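Phenylacetaldehyde dehydrogenase (Burkholderia cenocepacia, PDB 4O5H) probably catalyses the NAD+-dependent oxidation of phenylacetaldehyde to phenylacetate, as a member of the aldehyde dehydrogenase family. Local coordinates at residues G320-I325 with R409-E414; G357-A362 with E366-Y371. All blocks are in the same frame, centred on the assembly; numbering follows the deposited sequence. Where two conformers were deposited one is given.

Contact 1. Residues G320-I325 with R409-E414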
loop_
_atom_site.group_PDB
_atom_site.type_symbol
_atom_site.label_atom_id
_atom_site.label_comp_id
_atom_site.label_asym_id
_atom_site.label_seq_id
_atom_site.Cartn_x
_atom_site.Cartn_y
_atom_site.Cartn_z
ATOM N N GLY A 320 -6.477 10.090 -22.681
ATOM C CA GLY A 320 -7.752 9.566 -23.153
ATOM C C GLY A 320 -7.580 8.830 -24.464
ATOM O O GLY A 320 -7.931 9.332 -25.521
ATOM N N SER A 321 -7.072 7.620 -24.375
ATOM C CA SER A 321 -6.594 6.894 -25.530
ATOM C C SER A 321 -7.623 6.033 -26.239
ATOM O O SER A 321 -7.390 5.608 -27.377
ATOM C CB SER A 321 -5.356 6.056 -25.147
ATOM O OG SER A 321 -5.631 5.195 -24.073
ATOM N N ARG A 322 -8.767 5.808 -25.601
ATOM C CA ARG A 322 -9.904 5.132 -26.221
ATOM C C ARG A 322 -11.132 6.005 -26.132
ATOM O O ARG A 322 -11.596 6.288 -25.034
ATOM C CB ARG A 322 -10.219 3.809 -25.511
ATOM C CG ARG A 322 -9.105 2.800 -25.534
ATOM C CD ARG A 322 -9.486 1.510 -24.834
ATOM N NE ARG A 322 -9.595 1.658 -23.401
ATOM C CZ ARG A 322 -10.525 1.110 -22.631
ATOM N NH1 ARG A 322 -11.578 0.477 -23.132
ATOM N NH2 ARG A 322 -10.460 1.289 -21.325
ATOM N N ALA A 323 -11.707 6.388 -27.281
ATOM C CA ALA A 323 -12.910 7.187 -27.262
ATOM C C ALA A 323 -14.088 6.314 -27.651
ATOM O O ALA A 323 -14.080 5.672 -28.691
ATOM C CB ALA A 323 -12.787 8.374 -28.185
ATOM N N TYR A 324 -15.088 6.263 -26.778
ATOM C CA TYR A 324 -16.328 5.571 -27.050
ATOM C C TYR A 324 -17.398 6.644 -27.150
ATOM O O TYR A 324 -17.732 7.309 -26.169
ATOM C CB TYR A 324 -16.619 4.557 -25.939
ATOM C CG TYR A 324 -15.576 3.473 -25.886
ATOM C CD1 TYR A 324 -15.524 2.485 -26.861
ATOM C CD2 TYR A 324 -14.587 3.474 -24.895
ATOM C CE1 TYR A 324 -14.544 1.502 -26.816
ATOM C CE2 TYR A 324 -13.611 2.515 -24.848
ATOM C CZ TYR A 324 -13.574 1.530 -25.806
ATOM O OH TYR A 324 -12.603 0.582 -25.776
ATOM N N ILE A 325 -17.965 6.785 -28.344
ATOM C CA ILE A 325 -18.875 7.872 -28.631
ATOM C C ILE A 325 -20.213 7.318 -29.106
ATOM O O ILE A 325 -20.259 6.431 -29.949
ATOM C CB ILE A 325 -18.322 8.760 -29.750
ATOM C CG1 ILE A 325 -16.952 9.301 -29.345
ATOM C CG2 ILE A 325 -19.287 9.884 -30.066
ATOM C CD1 ILE A 325 -16.089 9.652 -30.553
ATOM N N ARG A 409 -4.345 -4.864 -30.773
ATOM C CA ARG A 409 -3.250 -4.403 -29.860
ATOM C C ARG A 409 -3.327 -2.916 -29.539
ATOM O O ARG A 409 -3.143 -2.537 -28.392
ATOM C CB ARG A 409 -1.893 -4.687 -30.447
ATOM C CG ARG A 409 -1.638 -6.153 -30.687
ATOM C CD ARG A 409 -0.186 -6.401 -31.045
ATOM N NE ARG A 409 0.653 -5.917 -29.957
ATOM C CZ ARG A 409 1.925 -5.582 -30.085
ATOM N NH1 ARG A 409 2.542 -5.709 -31.246
ATOM N NH2 ARG A 409 2.592 -5.124 -29.022
ATOM N N VAL A 410 -3.640 -2.093 -30.539
ATOM C CA VAL A 410 -3.780 -0.645 -30.315
ATOM C C VAL A 410 -4.878 -0.268 -29.350
ATOM O O VAL A 410 -4.811 0.772 -28.727
ATOM C CB VAL A 410 -4.002 0.183 -31.605
ATOM C CG1 VAL A 410 -2.712 0.275 -32.397
ATOM C CG2 VAL A 410 -5.142 -0.366 -32.451
ATOM N N VAL A 411 -5.902 -1.106 -29.246
ATOM C CA VAL A 411 -6.940 -0.867 -28.255
ATOM C C VAL A 411 -6.563 -1.432 -26.885
ATOM O O VAL A 411 -6.919 -0.814 -25.863
ATOM C CB VAL A 411 -8.309 -1.422 -28.708
ATOM C CG1 VAL A 411 -9.402 -1.144 -27.697
ATOM C CG2 VAL A 411 -8.723 -0.830 -30.070
ATOM N N ARG A 412 -5.909 -2.586 -26.840
ATOM C CA ARG A 412 -5.625 -3.247 -25.570
ATOM C C ARG A 412 -4.424 -2.690 -24.837
ATOM O O ARG A 412 -4.408 -2.630 -23.607
ATOM C CB ARG A 412 -5.404 -4.722 -25.799
ATOM C CG ARG A 412 -6.693 -5.273 -26.375
ATOM C CD ARG A 412 -7.162 -6.585 -25.759
ATOM N NE ARG A 412 -7.385 -6.444 -24.317
ATOM C CZ ARG A 412 -8.574 -6.262 -23.738
ATOM N NH1 ARG A 412 -9.696 -6.217 -24.453
ATOM N NH2 ARG A 412 -8.638 -6.144 -22.421
ATOM N N GLU A 413 -3.411 -2.264 -25.582
ATOM C CA GLU A 413 -2.122 -1.909 -24.992
ATOM C C GLU A 413 -1.878 -0.396 -24.952
ATOM O O GLU A 413 -2.283 0.336 -25.861
ATOM C CB GLU A 413 -1.014 -2.577 -25.803
ATOM C CG GLU A 413 -1.061 -4.100 -25.731
ATOM C CD GLU A 413 0.008 -4.766 -26.561
ATOM O OE1 GLU A 413 1.133 -4.243 -26.722
ATOM O OE2 GLU A 413 -0.279 -5.847 -27.061
ATOM N N GLU A 414 -1.186 0.048 -23.918
ATOM C CA GLU A 414 -0.779 1.451 -23.759
ATOM C C GLU A 414 0.281 1.804 -24.800
ATOM O O GLU A 414 1.329 1.165 -24.863
ATOM C CB GLU A 414 -0.207 1.723 -22.346
ATOM C CG GLU A 414 0.227 3.193 -22.121
ATOM C CD GLU A 414 0.417 3.589 -20.638
ATOM O OE1 GLU A 414 0.833 2.736 -19.896
ATOM O OE2 GLU A 414 0.083 4.755 -20.222
#
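Arg322 and Tyr324 meet Val411 in a small, buried strand-on-helix contact, in which the inner strand of a mixed sheet packs against the short helix 409-412. The strand is flanked by 419-425 and 288-292, both parallel to it. Backbones stay well apart, Arg322 CA lying 7.0 Å from Val411 CA, and no hydrogen bond spans the gap; only 88 Å² is buried in total.

The touching is done by one methyl and one carbonyl of Val411. With CG1 anti to the backbone N (chi1 -179°), that methyl is set against the strand side, where it lies 3.9 Å from Arg322 CD and 4.1 Å from Tyr324 OH. Arg322 crosses the valine at about a right angle, and its CD also comes within 3.6 Å of Val411 O, a van der Waals approach. Rotation about the CG-CD bond (chi3 -70°) bends the arginine chain, turning the guanidinium toward the phenol two residues along the strand. Arg322 NH1 then donates to Tyr324 OH over 2.8 Å with an N-H...O angle of 156°, the oxygen standing slightly out of the guanidinium plane. Tyr324 OH is bonded also to Gln406 OE1. Further carbonyls take the guanidinium: Leu434 O at NH1, Ala435 O and Lys287 O at NH2.

Within the helical segment, Arg409 holds Glu413 one turn on, side-on, through NE to OE2 (3.0 Å) and NH2 to OE1 (2.9 Å), a salt bridge separate from the valine packing.

The chemistry is thus divided along one side chain: the methylene part of Arg322 faces Val411, while its buried charged end is met by the phenol and several carbonyl oxygens, whose partial charges would be expected to stabilise the cation. The orientation of the guanidinium is consistent with these polar bonds, while Val411 contributes apolar contact.

Contact 2. Residues G357-A362 with E366-Y371; sequences GPLVSA and ERVCGY
Leu359 reaches from the loop ahead of helix 362-378 to Val368, in the second turn of that helix, and its atoms close in on the valine step by step. CB points toward the helix but is still 5.9 Å from Val368 CG2. CG, placed beside the backbone N and anti to the carbonyl carbon (chi1 -52°), is nearer without touching. There the chain forks. Leu359 CD2 stays 5.5 Å from Val368 CG2, whereas CD1 continues the approach and ends 3.7 Å from Val368 CG2 and 4.0 Å from Val368 CB. The two side chains therefore meet tip to tip, methyl against methyl, and both are buried. Gln315 and Val396 also touch Leu359, and its backbone bonds to Phe394.

A second link lies at the start of the helix. Glu366 N donates to Ala362 O over 2.9 Å at an N-H...O angle of 161°, the i to i+4 bond of the first turn. Glu366 CB passes 3.5 Å from the same oxygen before the extended side chain leads off to an exposed carboxylate.

Just ahead of Ala362, Ser361 occupies the N-cap and its OG accepts from Gln364 N. Together these features make a serine-capped helix start, with the preceding loop turned back so that its leucine packs on the buried side of the helix it introduces.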
loop_
_atom_site.group_PDB
_atom_site.type_symbol
_atom_site.label_atom_id
_atom_site.label_comp_id
_atom_site.label_asym_id
_atom_site.label_seq_id
_atom_site.Cartn_x
_atom_site.Cartn_y
_atom_site.Cartn_z
ATOM N N GLY A 357 4.817 18.893 -29.757
ATOM C CA GLY A 357 6.248 18.693 -29.817
ATOM C C GLY A 357 6.615 17.299 -30.306
ATOM O O GLY A 357 5.745 16.507 -30.616
ATOM N N PRO A 358 7.910 16.978 -30.342
ATOM C CA PRO A 358 8.364 15.611 -30.669
ATOM C C PRO A 358 8.131 14.701 -29.484
ATOM O O PRO A 358 7.860 15.187 -28.373
ATOM C CB PRO A 358 9.885 15.801 -30.882
ATOM C CG PRO A 358 10.223 16.895 -29.937
ATOM C CD PRO A 358 9.025 17.834 -29.943
ATOM N N LEU A 359 8.262 13.413 -29.697
ATOM C CA LEU A 359 8.318 12.474 -28.623
ATOM C C LEU A 359 9.690 12.554 -27.977
ATOM O O LEU A 359 10.620 13.110 -28.542
ATOM C CB LEU A 359 7.971 11.071 -29.134
ATOM C CG LEU A 359 6.661 10.951 -29.930
ATOM C CD1 LEU A 359 6.310 9.489 -30.181
ATOM C CD2 LEU A 359 5.484 11.636 -29.246
ATOM N N VAL A 360 9.843 11.937 -26.820
ATOM C CA VAL A 360 11.028 12.168 -25.997
ATOM C C VAL A 360 12.309 11.546 -26.556
ATOM O O VAL A 360 13.398 12.007 -26.257
ATOM C CB VAL A 360 10.783 11.697 -24.557
ATOM C CG1 VAL A 360 10.939 10.177 -24.456
ATOM C CG2 VAL A 360 11.737 12.374 -23.624
ATOM N N SER A 361 12.191 10.475 -27.324
ATOM C CA SER A 361 13.370 9.743 -27.774
ATOM C C SER A 361 13.091 8.966 -29.048
ATOM O O SER A 361 11.937 8.737 -29.437
ATOM C CB SER A 361 13.839 8.726 -26.720
ATOM O OG SER A 361 12.863 7.708 -26.521
ATOM N N ALA A 362 14.160 8.520 -29.688
ATOM C CA ALA A 362 13.996 7.637 -30.840
ATOM C C ALA A 362 13.290 6.360 -30.456
ATOM O O ALA A 362 12.522 5.832 -31.241
ATOM C CB ALA A 362 15.366 7.354 -31.484
ATOM N N GLU A 366 9.994 4.761 -32.152
ATOM C CA GLU A 366 9.970 3.398 -32.648
ATOM C C GLU A 366 8.791 2.609 -32.071
ATOM O O GLU A 366 8.028 2.006 -32.826
ATOM C CB GLU A 366 11.287 2.708 -32.320
ATOM C CG GLU A 366 11.382 1.258 -32.740
ATOM C CD GLU A 366 12.734 0.630 -32.431
ATOM O OE1 GLU A 366 13.705 1.351 -32.197
ATOM O OE2 GLU A 366 12.836 -0.608 -32.436
ATOM N N ARG A 367 8.581 2.711 -30.773
ATOM C CA ARG A 367 7.439 2.060 -30.125
ATOM C C ARG A 367 6.085 2.549 -30.635
ATOM O O ARG A 367 5.201 1.758 -30.969
ATOM C CB ARG A 367 7.477 2.278 -28.628
ATOM C CG ARG A 367 8.502 1.421 -27.912
ATOM C CD ARG A 367 8.492 1.680 -26.414
ATOM N NE ARG A 367 7.178 1.373 -25.853
ATOM C CZ ARG A 367 6.763 0.145 -25.555
ATOM N NH1 ARG A 367 7.542 -0.918 -25.785
ATOM N NH2 ARG A 367 5.564 -0.033 -25.037
ATOM N N VAL A 368 5.926 3.859 -30.681
ATOM C CA VAL A 368 4.658 4.431 -31.069
ATOM C C VAL A 368 4.323 4.099 -32.513
ATOM O O VAL A 368 3.202 3.698 -32.814
ATOM C CB VAL A 368 4.640 5.961 -30.805
ATOM C CG1 VAL A 368 3.423 6.604 -31.410
ATOM C CG2 VAL A 368 4.676 6.229 -29.316
ATOM N N CYS A 369 5.284 4.272 -33.424
ATOM C CA CYS A 369 5.052 3.927 -34.837
ATOM C C CYS A 369 4.803 2.435 -35.014
ATOM O O CYS A 369 4.026 2.051 -35.852
ATOM C CB CYS A 369 6.217 4.381 -35.713
ATOM S SG CYS A 369 6.257 6.197 -35.787
ATOM N N GLY A 370 5.447 1.607 -34.197
ATOM C CA GLY A 370 5.236 0.160 -34.206
ATOM C C GLY A 370 3.797 -0.190 -33.827
ATOM O O GLY A 370 3.183 -1.064 -34.438
ATOM N N TYR A 371 3.241 0.538 -32.856
ATOM C CA TYR A 371 1.841 0.352 -32.509
ATOM C C TYR A 371 0.899 0.781 -33.630
ATOM O O TYR A 371 -0.036 0.073 -33.971
ATOM C CB TYR A 371 1.479 1.104 -31.230
ATOM C CG TYR A 371 1.721 0.289 -30.005
ATOM C CD1 TYR A 371 0.985 -0.864 -29.773
ATOM C CD2 TYR A 371 2.685 0.663 -29.077
ATOM C CE1 TYR A 371 1.211 -1.612 -28.654
ATOM C CE2 TYR A 371 2.929 -0.088 -27.960
ATOM C CZ TYR A 371 2.189 -1.220 -27.752
ATOM O OH TYR A 371 2.408 -1.969 -26.643
#

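How the contacts relate
Along the chain, both segments of contact 2 fall between the strand 320-325 and the helix-bearing segment 409-414 of contact 1. The centres of the two contacts lie about 17 Å apart, yet Tyr371 connects them directly. Its OH stands 2.6 Å from Glu413 OE1, a probable hydrogen bond to the carboxylate that Arg409 grips. The ring also packs on contact 1, with Tyr371 CE2 3.7 Å from Glu414 O and Tyr371 CE1 3.8 Å from Arg409 NH2. On the loop side of contact 2, the side chain of Leu359 is about 11 Å from the sodium ion, whose site comprises Val51, Asp119 and Asp212, so neither contact supplies those site residues.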